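Local coordinates for threonine synthase (Brucella melitensis bv. 1, PDB 4F4F), which probably catalyses the last step of threonine biosynthesis, turning O-phospho-L-homoserine and water into L-threonine and phosphate with pyridoxal 5'-phosphate as cofactor, at residues Gln38-Phe43 against Gly268-Arg273; Ile227-Ile232 against Phe321-Phe326; Phe104-Phe109 against Val236-Thr241; Val63-Thr68 against Ala75-Met80. One frame throughout, in Å; residues are numbered along the deposited sequence.

How the contacts relate
From the N terminus, the loop 38-43 opens contact 1 and is met again only when helix 263-274 returns to it. Within this loop lies contact 4, whose segments, at the end of helix 56-64 and on helix 74-86, have just six residues between them. Contact 3 also lies within it, joining strand 103-107 and the residues after it to helix 236-245. Contact 2 starts at 227-232 and closes last, at helix 321-328, so it crosses contacts 1 and 3. Contact 1 ties the N-terminal region to the cofactor-binding part of the chain, where contacts 2 and 3 lie. F67 of contact 4 packs on P41, V270 and W229, and V63 on V236 and F240, bringing all four together.

Contact 1: residues Gln38-Phe43 against Gly268-Arg273; sequences QEYPQF and GYVAKR
Y40 and R273 both place CG beside the backbone N and away from the carbonyl carbon (chi1 -72° in each), and R273 then bends at chi2 and chi3, so its guanidinium swings back to the tyrosine ring. CB of R273 sits over one ring face as a CH-pi contact, 4.3 Å from the centroid of the Y40 ring. Farther out, CD2 of Y40 lies over one face of the guanidinium, 3.6 Å from NH2 of R273, with the planes 68° apart. A valine suits the preceding helical turn because it adds a compact apolar branch, with V270 CG1 3.7 Å from Y40 CE1. Q42 supplies the polar link: its NE2 donates to R273 O at 2.9 Å (151°) and to Y40 O at 3.1 Å, bridging loop and helix backbones. R273 NH1 donates to Y269 OH at 3.0 Å. The N-terminal region thus joins helix 263-274, where F266 touches Y40 and D264, near the start, binds pyridoxal 5'-phosphate. An amphipathic tyrosine is apt here, offering a polarisable face to arginine and a hydroxyl to E327; that carboxylate also makes a long, weak ion pair with R273 NH1 and may offset part of the arginine's charge.

Contact 2: residues Ile227-Ile232 against Phe321-Phe326; sequences INWARI and FERLLF
I227 offers its backbone carbonyl to R323, which grips it end-on with two nitrogens: NH1 of R323 lies 2.9 Å from I227 O, and NH2 of R323 lies 3.1 Å from the same I227 O. The oxygen is almost exactly in the guanidinium plane, while both donors approach from one face of the carbonyl plane. R323, extended from CG to NE, is long enough to span the gap between the two segments. NH2 of R323 also donates to Y35 O, its strongest polar partner, so the guanidinium is bonded to two backbone carbonyls.

N228 follows as the N-cap of the short helix 229-232, its OD1 accepting from A230 N at 2.9 Å in a nearly straight bond (174°). Asparagine fits the place doubly, because ND2 reaches back to L24 O, giving both ends of the amide a partner. The enzyme belongs to the fold type II family of pyridoxal-phosphate enzymes, and the side chain of R323 is about 6 Å from that of F262, which binds pyridoxal 5'-phosphate.

CB of W229 lies 3.9 Å from R323 NH2. The indole meets R323 NE at its edge, with ring and guanidinium planes 42° apart; it also meets the ring of Y8 and packs on L36. At the end of the segment I232, whose side chain is about 7 Å from the bound pyridoxal-5'-phosphate, runs past R323 in the opposite direction, its extended CD1 branch 3.6 Å from R323 NH1 and 3.8 Å from R323 CD.

Contact 3: residues Phe104-Phe109 against Val236-Thr241; sequences FVLELF and VVYYFT
L108 and Y238 make the CH-pi part of this contact. CD2 of L108 stands over the middle of the tyrosine ring, 3.9 Å from the centroid of Y238 and only 12° off the ring normal, so a methyl group points squarely into the pi cloud. The two side chains meet at about a right angle, and both leucine branches touch the same ring: CD1 of L108 lies nearer the phenol end, 3.8 Å from Y238 CZ.

In the apolar packing beside it, CD2 of L106 approaches the ring obliquely, 3.8 Å from Y238 CD1, and also lies against the backbone O of Y238 at the same distance. For Y238 the ring is put within range by an uncommon helical rotamer, with CG between the backbone N and the carbonyl carbon (chi1 52°), so that it leans toward the leucines.

The arrangement is that of an alpha/beta layer of the type II fold: helix 236-245 covers one side of the mixed sheet in which strand 103-107 runs beside 409-413. Strand residues alternate, so L106 faces the helix while V105, on the other side of the strand, touches T99 and A413; L108 takes over just past the strand's end. The side chain of Y238 is about 4 Å from that of D264, and that of L108 about 5 Å from that of T414, both cofactor-binding residues.

Polar bonds run outside the pair. The phenol OH of Y238 is hydrogen-bonded to NE2 of Q235, and Y239 OH to the carbonyl of D264.

Contact 4: residues Val63-Thr68 against Ala75-Met80; sequences VLTPFT and ADFERM
T65 O, the carbonyl of a residue that touches F77, is held by two groups of T68: OG1 of T68 donates to T65 O at 2.7 Å, in the carbonyl plane and on a lone pair, and T68 N bonds the same T65 O at 3.0 Å. To reach it, OG1 of T68 takes the place between its backbone N and carbonyl carbon (chi1 68°), which leaves CG2 of T68 directed at F77. That methyl comes over one face of the ring, 4.0 Å from F77 CZ. A threonine suits the position because one branch places its hydroxyl on a backbone carbonyl while the other, a methyl, packs on the ring.

The ring's edge is met by two other residues. CB of L64 lies in the ring plane 3.9 Å from F77 CZ, and OG1 of T65, hydrogen-bonded to L61 O, is 3.6 Å from F77 CD2. F77 reaches out from helix 74-86 with CG anti to the backbone N (chi1 -159°); its flat apolar ring suits the place, offering a face to T68 and an edge to L64 and T65. The contact joins the last turn of helix 56-64 and the residues that follow it to helix 74-86. Its chemistry is mainly apolar; the hydroxyl oxygen at the ring's weakly positive edge is probably tolerated, perhaps mildly attractive.

Contact 1: residues Gln38-Phe43 against Gly268-Arg273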
# COMPACT_ATOMS: atom_id res chain seq x y z
N GLN A 38 12.70 -13.73 7.85
CA GLN A 38 13.25 -14.39 9.02
C GLN A 38 14.34 -13.51 9.64
O GLN A 38 14.56 -13.53 10.85
CB GLN A 38 13.84 -15.71 8.58
CG GLN A 38 14.40 -16.56 9.70
CD GLN A 38 14.98 -17.83 9.16
OE1 GLN A 38 16.10 -17.85 8.64
NE2 GLN A 38 14.24 -18.89 9.30
N GLU A 39 15.04 -12.77 8.78
CA GLU A 39 15.95 -11.72 9.22
C GLU A 39 15.92 -10.60 8.22
O GLU A 39 15.57 -10.80 7.04
CB GLU A 39 17.38 -12.22 9.33
CG GLU A 39 17.92 -12.77 8.03
CD GLU A 39 18.12 -14.26 8.10
OE1 GLU A 39 19.07 -14.72 7.43
OE2 GLU A 39 17.37 -14.97 8.83
N TYR A 40 16.31 -9.42 8.67
CA TYR A 40 16.34 -8.27 7.80
C TYR A 40 17.72 -8.09 7.17
O TYR A 40 18.74 -8.13 7.86
CB TYR A 40 15.92 -7.01 8.52
CG TYR A 40 14.45 -7.03 8.80
CD1 TYR A 40 13.53 -6.82 7.78
CD2 TYR A 40 13.97 -7.36 10.05
CE1 TYR A 40 12.18 -6.86 8.03
CE2 TYR A 40 12.62 -7.41 10.30
CZ TYR A 40 11.74 -7.17 9.30
OH TYR A 40 10.42 -7.27 9.61
N PRO A 41 17.76 -7.88 5.85
CA PRO A 41 19.03 -7.56 5.19
C PRO A 41 19.60 -6.29 5.78
O PRO A 41 18.84 -5.41 6.13
CB PRO A 41 18.61 -7.33 3.74
CG PRO A 41 17.34 -8.09 3.60
CD PRO A 41 16.65 -7.86 4.91
N GLN A 42 20.91 -6.22 5.94
CA GLN A 42 21.51 -5.10 6.62
C GLN A 42 22.37 -4.27 5.70
O GLN A 42 23.09 -4.79 4.85
CB GLN A 42 22.36 -5.58 7.80
CG GLN A 42 21.54 -6.28 8.85
CD GLN A 42 20.62 -5.31 9.55
OE1 GLN A 42 21.05 -4.26 10.03
NE2 GLN A 42 19.35 -5.66 9.63
N PHE A 43 22.31 -2.95 5.92
CA PHE A 43 23.19 -1.98 5.27
C PHE A 43 23.96 -1.20 6.33
O PHE A 43 23.35 -0.60 7.21
CB PHE A 43 22.38 -0.98 4.44
CG PHE A 43 21.93 -1.51 3.12
CD1 PHE A 43 20.93 -2.45 3.04
CD2 PHE A 43 22.52 -1.05 1.96
CE1 PHE A 43 20.53 -2.94 1.81
CE2 PHE A 43 22.11 -1.53 0.73
CZ PHE A 43 21.12 -2.48 0.66
N GLY A 268 8.66 1.55 6.14
CA GLY A 268 9.60 2.49 6.76
C GLY A 268 10.28 1.88 7.96
O GLY A 268 11.49 2.03 8.15
N TYR A 269 9.51 1.14 8.75
CA TYR A 269 10.08 0.37 9.86
C TYR A 269 11.13 -0.63 9.34
O TYR A 269 12.21 -0.79 9.96
CB TYR A 269 8.97 -0.30 10.67
CG TYR A 269 9.46 -1.25 11.72
CD1 TYR A 269 9.84 -0.80 12.98
CD2 TYR A 269 9.53 -2.60 11.48
CE1 TYR A 269 10.30 -1.67 13.94
CE2 TYR A 269 9.97 -3.48 12.45
CZ TYR A 269 10.35 -3.01 13.67
OH TYR A 269 10.84 -3.91 14.60
N VAL A 270 10.84 -1.27 8.22
CA VAL A 270 11.73 -2.24 7.65
C VAL A 270 13.01 -1.54 7.24
O VAL A 270 14.12 -2.03 7.50
CB VAL A 270 11.11 -3.01 6.45
CG1 VAL A 270 12.19 -3.89 5.75
CG2 VAL A 270 9.95 -3.88 6.93
N ALA A 271 12.89 -0.39 6.58
CA ALA A 271 14.06 0.38 6.22
C ALA A 271 14.96 0.68 7.42
O ALA A 271 16.17 0.51 7.37
CB ALA A 271 13.67 1.66 5.53
N LYS A 272 14.34 1.12 8.50
CA LYS A 272 15.03 1.35 9.74
C LYS A 272 15.71 0.07 10.25
O LYS A 272 16.88 0.11 10.64
CB LYS A 272 14.07 1.89 10.79
CG LYS A 272 14.70 2.27 12.13
CD LYS A 272 13.69 2.90 13.10
CE LYS A 272 14.39 3.52 14.30
NZ LYS A 272 13.48 3.71 15.48
N ARG A 273 14.99 -1.03 10.27
CA ARG A 273 15.60 -2.31 10.67
C ARG A 273 16.81 -2.68 9.80
O ARG A 273 17.76 -3.31 10.28
CB ARG A 273 14.57 -3.44 10.64
CG ARG A 273 13.53 -3.38 11.76
CD ARG A 273 14.15 -3.62 13.13
NE ARG A 273 14.77 -4.95 13.23
CZ ARG A 273 14.14 -6.07 13.56
NH1 ARG A 273 12.86 -6.07 13.89
NH2 ARG A 273 14.81 -7.21 13.58

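Contact 2: residues Ile227-Ile232 against Phe321-Phe326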
# COMPACT_ATOMS: atom_id res chain seq x y z
N ILE A 227 -2.21 -7.27 2.44
CA ILE A 227 -1.36 -8.09 3.34
C ILE A 227 -0.28 -8.99 2.71
O ILE A 227 0.52 -9.60 3.44
CB ILE A 227 -2.23 -8.90 4.37
CG1 ILE A 227 -3.15 -9.95 3.71
CG2 ILE A 227 -3.04 -7.95 5.26
CD1 ILE A 227 -2.43 -11.18 3.18
N ASN A 228 -0.21 -9.08 1.39
CA ASN A 228 0.87 -9.84 0.77
C ASN A 228 2.17 -9.09 1.06
O ASN A 228 2.20 -7.87 1.00
CB ASN A 228 0.66 -9.96 -0.74
CG ASN A 228 1.57 -11.02 -1.38
OD1 ASN A 228 2.83 -10.96 -1.31
ND2 ASN A 228 0.96 -12.00 -1.99
N TRP A 229 3.21 -9.82 1.42
CA TRP A 229 4.54 -9.26 1.63
C TRP A 229 4.98 -8.39 0.44
O TRP A 229 5.64 -7.42 0.65
CB TRP A 229 5.53 -10.37 1.97
CG TRP A 229 6.94 -9.88 2.00
CD1 TRP A 229 7.98 -10.16 1.11
CD2 TRP A 229 7.51 -8.89 2.96
NE1 TRP A 229 9.10 -9.46 1.44
CE2 TRP A 229 8.90 -8.70 2.56
CE3 TRP A 229 7.01 -8.20 4.06
CZ2 TRP A 229 9.72 -7.84 3.24
CZ3 TRP A 229 7.86 -7.35 4.75
CH2 TRP A 229 9.18 -7.16 4.33
N ALA A 230 4.56 -8.67 -0.81
CA ALA A 230 5.04 -7.88 -1.98
C ALA A 230 4.27 -6.58 -2.20
O ALA A 230 4.71 -5.71 -2.99
CB ALA A 230 5.07 -8.74 -3.24
N ARG A 231 3.16 -6.37 -1.51
CA ARG A 231 2.62 -5.02 -1.43
C ARG A 231 3.43 -4.16 -0.50
O ARG A 231 3.34 -2.92 -0.54
CB ARG A 231 1.15 -5.00 -0.94
CG ARG A 231 0.14 -5.41 -2.00
CD ARG A 231 -0.19 -4.27 -2.96
NE ARG A 231 -1.04 -3.30 -2.30
CZ ARG A 231 -2.36 -3.40 -2.16
NH1 ARG A 231 -3.04 -4.43 -2.67
NH2 ARG A 231 -3.04 -2.47 -1.48
N ILE A 232 4.15 -4.79 0.43
CA ILE A 232 4.91 -3.98 1.38
C ILE A 232 6.34 -3.80 0.92
O ILE A 232 6.84 -2.70 0.89
CB ILE A 232 4.89 -4.58 2.78
CG1 ILE A 232 3.45 -4.55 3.33
CG2 ILE A 232 5.86 -3.82 3.70
CD1 ILE A 232 3.36 -5.12 4.74
N PHE A 321 -0.98 -4.08 10.90
CA PHE A 321 -0.51 -3.76 12.28
C PHE A 321 0.05 -5.01 12.98
O PHE A 321 1.00 -4.92 13.75
CB PHE A 321 -1.66 -3.15 13.08
CG PHE A 321 -1.25 -2.62 14.42
CD1 PHE A 321 -0.27 -1.65 14.54
CD2 PHE A 321 -1.88 -3.06 15.57
CE1 PHE A 321 0.09 -1.14 15.79
CE2 PHE A 321 -1.52 -2.58 16.80
CZ PHE A 321 -0.54 -1.61 16.92
N GLU A 322 -0.53 -6.16 12.67
CA GLU A 322 -0.06 -7.46 13.17
C GLU A 322 1.42 -7.70 12.91
O GLU A 322 2.07 -8.32 13.75
CB GLU A 322 -0.91 -8.62 12.59
CG GLU A 322 -0.43 -10.02 12.99
CD GLU A 322 -1.34 -11.14 12.51
OE1 GLU A 322 -2.47 -10.87 12.05
OE2 GLU A 322 -0.92 -12.29 12.63
N ARG A 323 1.96 -7.20 11.80
CA ARG A 323 3.38 -7.37 11.54
C ARG A 323 4.18 -6.61 12.60
O ARG A 323 5.16 -7.15 13.17
CB ARG A 323 3.76 -6.94 10.12
CG ARG A 323 3.42 -7.96 9.07
CD ARG A 323 3.74 -7.45 7.66
NE ARG A 323 3.87 -8.55 6.70
CZ ARG A 323 2.96 -8.90 5.80
NH1 ARG A 323 1.80 -8.26 5.66
NH2 ARG A 323 3.18 -9.92 5.00
N LEU A 324 3.74 -5.40 12.94
CA LEU A 324 4.46 -4.67 13.99
C LEU A 324 4.26 -5.33 15.35
O LEU A 324 5.21 -5.38 16.16
CB LEU A 324 4.08 -3.19 14.05
CG LEU A 324 4.72 -2.35 15.19
CD1 LEU A 324 6.24 -2.37 15.13
CD2 LEU A 324 4.20 -0.93 15.15
N LEU A 325 3.04 -5.78 15.64
CA LEU A 325 2.80 -6.49 16.90
C LEU A 325 3.80 -7.63 17.10
O LEU A 325 4.31 -7.83 18.19
CB LEU A 325 1.37 -7.04 16.96
CG LEU A 325 0.25 -6.03 17.17
CD1 LEU A 325 -1.14 -6.69 17.10
CD2 LEU A 325 0.41 -5.32 18.51
N PHE A 326 4.02 -8.42 16.06
CA PHE A 326 4.95 -9.56 16.11
C PHE A 326 6.34 -9.07 16.49
O PHE A 326 6.95 -9.61 17.41
CB PHE A 326 4.97 -10.26 14.74
CG PHE A 326 5.78 -11.52 14.66
CD1 PHE A 326 5.49 -12.60 15.47
CD2 PHE A 326 6.79 -11.66 13.71
CE1 PHE A 326 6.21 -13.80 15.35
CE2 PHE A 326 7.49 -12.84 13.57
CZ PHE A 326 7.21 -13.91 14.40

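Contact 3: residues Phe104-Phe109 against Val236-Thr241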
# COMPACT_ATOMS: atom_id res chain seq x y z
N PHE A 104 9.56 18.40 3.93
CA PHE A 104 9.49 18.01 2.53
C PHE A 104 8.33 17.06 2.32
O PHE A 104 8.06 16.22 3.21
CB PHE A 104 10.78 17.28 2.17
CG PHE A 104 12.01 18.10 2.42
CD1 PHE A 104 12.55 18.19 3.68
CD2 PHE A 104 12.59 18.82 1.41
CE1 PHE A 104 13.66 18.96 3.94
CE2 PHE A 104 13.70 19.62 1.66
CZ PHE A 104 14.24 19.68 2.94
N VAL A 105 7.69 17.13 1.15
CA VAL A 105 6.64 16.20 0.80
C VAL A 105 7.23 15.21 -0.22
O VAL A 105 7.88 15.65 -1.17
CB VAL A 105 5.43 16.95 0.22
CG1 VAL A 105 4.50 16.01 -0.46
CG2 VAL A 105 4.70 17.70 1.35
N LEU A 106 7.07 13.91 0.04
CA LEU A 106 7.52 12.87 -0.88
C LEU A 106 6.30 12.50 -1.73
O LEU A 106 5.32 11.95 -1.23
CB LEU A 106 7.99 11.61 -0.15
CG LEU A 106 8.60 10.50 -1.02
CD1 LEU A 106 9.75 11.05 -1.86
CD2 LEU A 106 9.12 9.40 -0.10
N GLU A 107 6.37 12.83 -3.02
CA GLU A 107 5.22 12.65 -3.91
C GLU A 107 5.21 11.23 -4.45
O GLU A 107 6.01 10.87 -5.33
CB GLU A 107 5.29 13.65 -5.05
CG GLU A 107 5.19 15.08 -4.57
CD GLU A 107 5.13 16.10 -5.69
OE1 GLU A 107 5.69 15.85 -6.79
OE2 GLU A 107 4.52 17.16 -5.45
N LEU A 108 4.28 10.43 -3.95
CA LEU A 108 4.14 9.04 -4.42
C LEU A 108 3.09 8.85 -5.51
O LEU A 108 2.58 7.72 -5.71
CB LEU A 108 3.85 8.16 -3.20
CG LEU A 108 4.86 8.25 -2.07
CD1 LEU A 108 4.41 7.34 -0.90
CD2 LEU A 108 6.27 7.93 -2.58
N PHE A 109 2.75 9.94 -6.20
CA PHE A 109 1.60 9.95 -7.10
C PHE A 109 1.93 10.23 -8.57
O PHE A 109 1.06 10.62 -9.34
CB PHE A 109 0.54 10.95 -6.58
CG PHE A 109 1.04 12.36 -6.36
CD1 PHE A 109 1.41 13.17 -7.42
CD2 PHE A 109 1.09 12.90 -5.07
CE1 PHE A 109 1.86 14.51 -7.21
CE2 PHE A 109 1.53 14.21 -4.86
CZ PHE A 109 1.91 15.02 -5.94
N VAL A 236 9.72 -0.08 0.78
CA VAL A 236 10.96 0.17 1.51
C VAL A 236 11.87 1.15 0.74
O VAL A 236 12.53 2.01 1.33
CB VAL A 236 11.70 -1.15 1.78
CG1 VAL A 236 13.04 -0.88 2.50
CG2 VAL A 236 10.84 -2.10 2.60
N VAL A 237 11.82 1.07 -0.59
CA VAL A 237 12.75 1.77 -1.42
C VAL A 237 12.69 3.29 -1.23
O VAL A 237 13.72 3.95 -1.10
CB VAL A 237 12.57 1.41 -2.91
CG1 VAL A 237 13.55 2.19 -3.77
CG2 VAL A 237 12.80 -0.12 -3.14
N TYR A 238 11.49 3.86 -1.24
CA TYR A 238 11.41 5.31 -1.26
C TYR A 238 11.81 5.95 0.08
O TYR A 238 12.16 7.13 0.13
CB TYR A 238 10.10 5.84 -1.80
CG TYR A 238 8.87 5.28 -1.18
CD1 TYR A 238 8.51 5.64 0.10
CD2 TYR A 238 8.01 4.50 -1.91
CE1 TYR A 238 7.34 5.14 0.67
CE2 TYR A 238 6.84 4.02 -1.35
CZ TYR A 238 6.52 4.33 -0.07
OH TYR A 238 5.33 3.84 0.46
N TYR A 239 11.81 5.16 1.14
CA TYR A 239 12.40 5.63 2.40
C TYR A 239 13.91 5.83 2.24
O TYR A 239 14.43 6.88 2.59
CB TYR A 239 12.11 4.70 3.55
CG TYR A 239 10.67 4.71 3.92
CD1 TYR A 239 10.18 5.62 4.83
CD2 TYR A 239 9.79 3.79 3.36
CE1 TYR A 239 8.85 5.62 5.17
CE2 TYR A 239 8.44 3.81 3.67
CZ TYR A 239 8.00 4.73 4.60
OH TYR A 239 6.70 4.73 4.96
N PHE A 240 14.58 4.87 1.61
CA PHE A 240 15.97 5.05 1.25
C PHE A 240 16.23 6.24 0.30
O PHE A 240 17.13 7.05 0.55
CB PHE A 240 16.56 3.77 0.62
CG PHE A 240 16.96 2.72 1.65
CD1 PHE A 240 16.02 1.85 2.19
CD2 PHE A 240 18.27 2.59 2.06
CE1 PHE A 240 16.38 0.87 3.10
CE2 PHE A 240 18.63 1.64 3.00
CZ PHE A 240 17.69 0.78 3.51
N THR A 241 15.49 6.33 -0.78
CA THR A 241 15.79 7.37 -1.79
C THR A 241 15.54 8.78 -1.20
O THR A 241 16.35 9.70 -1.40
CB THR A 241 15.06 7.13 -3.11
OG1 THR A 241 13.62 7.17 -2.91
CG2 THR A 241 15.51 5.77 -3.74

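Contact 4: residues Val63-Thr68 against Ala75-Met80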
# COMPACT_ATOMS: atom_id res chain seq x y z
N VAL A 63 18.32 -2.39 -2.57
CA VAL A 63 17.53 -2.54 -1.34
C VAL A 63 16.67 -3.81 -1.36
O VAL A 63 16.52 -4.52 -0.35
CB VAL A 63 16.75 -1.18 -1.11
CG1 VAL A 63 15.57 -1.27 -0.18
CG2 VAL A 63 17.77 -0.13 -0.64
N LEU A 64 16.11 -4.12 -2.52
CA LEU A 64 15.19 -5.23 -2.66
C LEU A 64 15.81 -6.61 -2.96
O LEU A 64 15.24 -7.63 -2.55
CB LEU A 64 14.12 -4.92 -3.73
CG LEU A 64 13.30 -3.67 -3.46
CD1 LEU A 64 12.25 -3.47 -4.53
CD2 LEU A 64 12.65 -3.66 -2.06
N THR A 65 16.93 -6.65 -3.68
CA THR A 65 17.49 -7.93 -4.11
C THR A 65 17.67 -8.95 -2.96
O THR A 65 17.32 -10.12 -3.13
CB THR A 65 18.83 -7.73 -4.89
OG1 THR A 65 18.54 -7.07 -6.11
CG2 THR A 65 19.54 -9.03 -5.25
N PRO A 66 18.16 -8.51 -1.79
CA PRO A 66 18.38 -9.49 -0.71
C PRO A 66 17.09 -10.17 -0.29
O PRO A 66 17.12 -11.32 0.14
CB PRO A 66 18.95 -8.66 0.45
CG PRO A 66 19.44 -7.39 -0.16
CD PRO A 66 18.74 -7.19 -1.48
N PHE A 67 15.96 -9.47 -0.39
CA PHE A 67 14.67 -10.06 -0.06
C PHE A 67 14.23 -11.21 -0.97
O PHE A 67 13.40 -12.05 -0.54
CB PHE A 67 13.57 -9.00 -0.01
CG PHE A 67 13.69 -8.04 1.14
CD1 PHE A 67 13.34 -8.42 2.41
CD2 PHE A 67 14.15 -6.75 0.95
CE1 PHE A 67 13.45 -7.55 3.48
CE2 PHE A 67 14.27 -5.85 2.00
CZ PHE A 67 13.90 -6.25 3.28
N THR A 68 14.74 -11.25 -2.20
CA THR A 68 14.35 -12.26 -3.18
C THR A 68 15.10 -13.58 -3.11
O THR A 68 14.76 -14.52 -3.83
CB THR A 68 14.47 -11.73 -4.62
OG1 THR A 68 15.84 -11.51 -4.96
CG2 THR A 68 13.69 -10.42 -4.76
N ALA A 75 19.63 -10.17 -13.99
CA ALA A 75 19.22 -9.54 -15.24
C ALA A 75 17.69 -9.45 -15.32
O ALA A 75 17.15 -8.43 -15.77
CB ALA A 75 19.80 -10.30 -16.46
N ASP A 76 16.99 -10.51 -14.90
CA ASP A 76 15.53 -10.51 -14.92
C ASP A 76 14.96 -9.52 -13.91
O ASP A 76 14.05 -8.75 -14.23
CB ASP A 76 14.96 -11.91 -14.66
CG ASP A 76 15.36 -12.90 -15.72
OD1 ASP A 76 15.01 -12.67 -16.88
OD2 ASP A 76 16.06 -13.87 -15.38
N PHE A 77 15.51 -9.50 -12.69
CA PHE A 77 15.10 -8.49 -11.70
C PHE A 77 15.34 -7.04 -12.17
O PHE A 77 14.43 -6.21 -12.05
CB PHE A 77 15.73 -8.79 -10.33
CG PHE A 77 15.00 -8.15 -9.15
CD1 PHE A 77 13.64 -8.36 -8.94
CD2 PHE A 77 15.69 -7.44 -8.23
CE1 PHE A 77 13.00 -7.78 -7.87
CE2 PHE A 77 15.06 -6.87 -7.14
CZ PHE A 77 13.71 -7.05 -6.94
N GLU A 78 16.51 -6.75 -12.76
CA GLU A 78 16.80 -5.45 -13.44
C GLU A 78 16.33 -5.39 -14.91
O GLU A 78 17.11 -4.92 -15.88
CB GLU A 78 18.30 -5.19 -13.59
CG GLU A 78 18.53 -3.86 -14.28
CD GLU A 78 19.96 -3.54 -14.58
OE1 GLU A 78 20.17 -2.59 -15.36
OE2 GLU A 78 20.87 -4.22 -14.05
N ARG A 79 15.22 -6.00 -15.17
CA ARG A 79 14.40 -5.63 -16.27
C ARG A 79 13.08 -5.24 -15.61
O ARG A 79 12.50 -4.24 -15.93
CB ARG A 79 14.24 -6.84 -17.17
CG ARG A 79 13.33 -6.73 -18.36
CD ARG A 79 13.23 -8.13 -18.97
NE ARG A 79 12.02 -8.86 -18.55
CZ ARG A 79 11.78 -9.50 -17.39
NH1 ARG A 79 10.60 -10.10 -17.22
NH2 ARG A 79 12.64 -9.55 -16.38
N MET A 80 12.62 -6.04 -14.67
CA MET A 80 11.27 -5.86 -14.16
C MET A 80 11.18 -4.60 -13.25
O MET A 80 10.20 -3.88 -13.30
CB MET A 80 10.76 -7.14 -13.50
CG MET A 80 11.38 -7.52 -12.17
SD MET A 80 10.73 -9.13 -11.60
CE MET A 80 11.34 -10.34 -12.74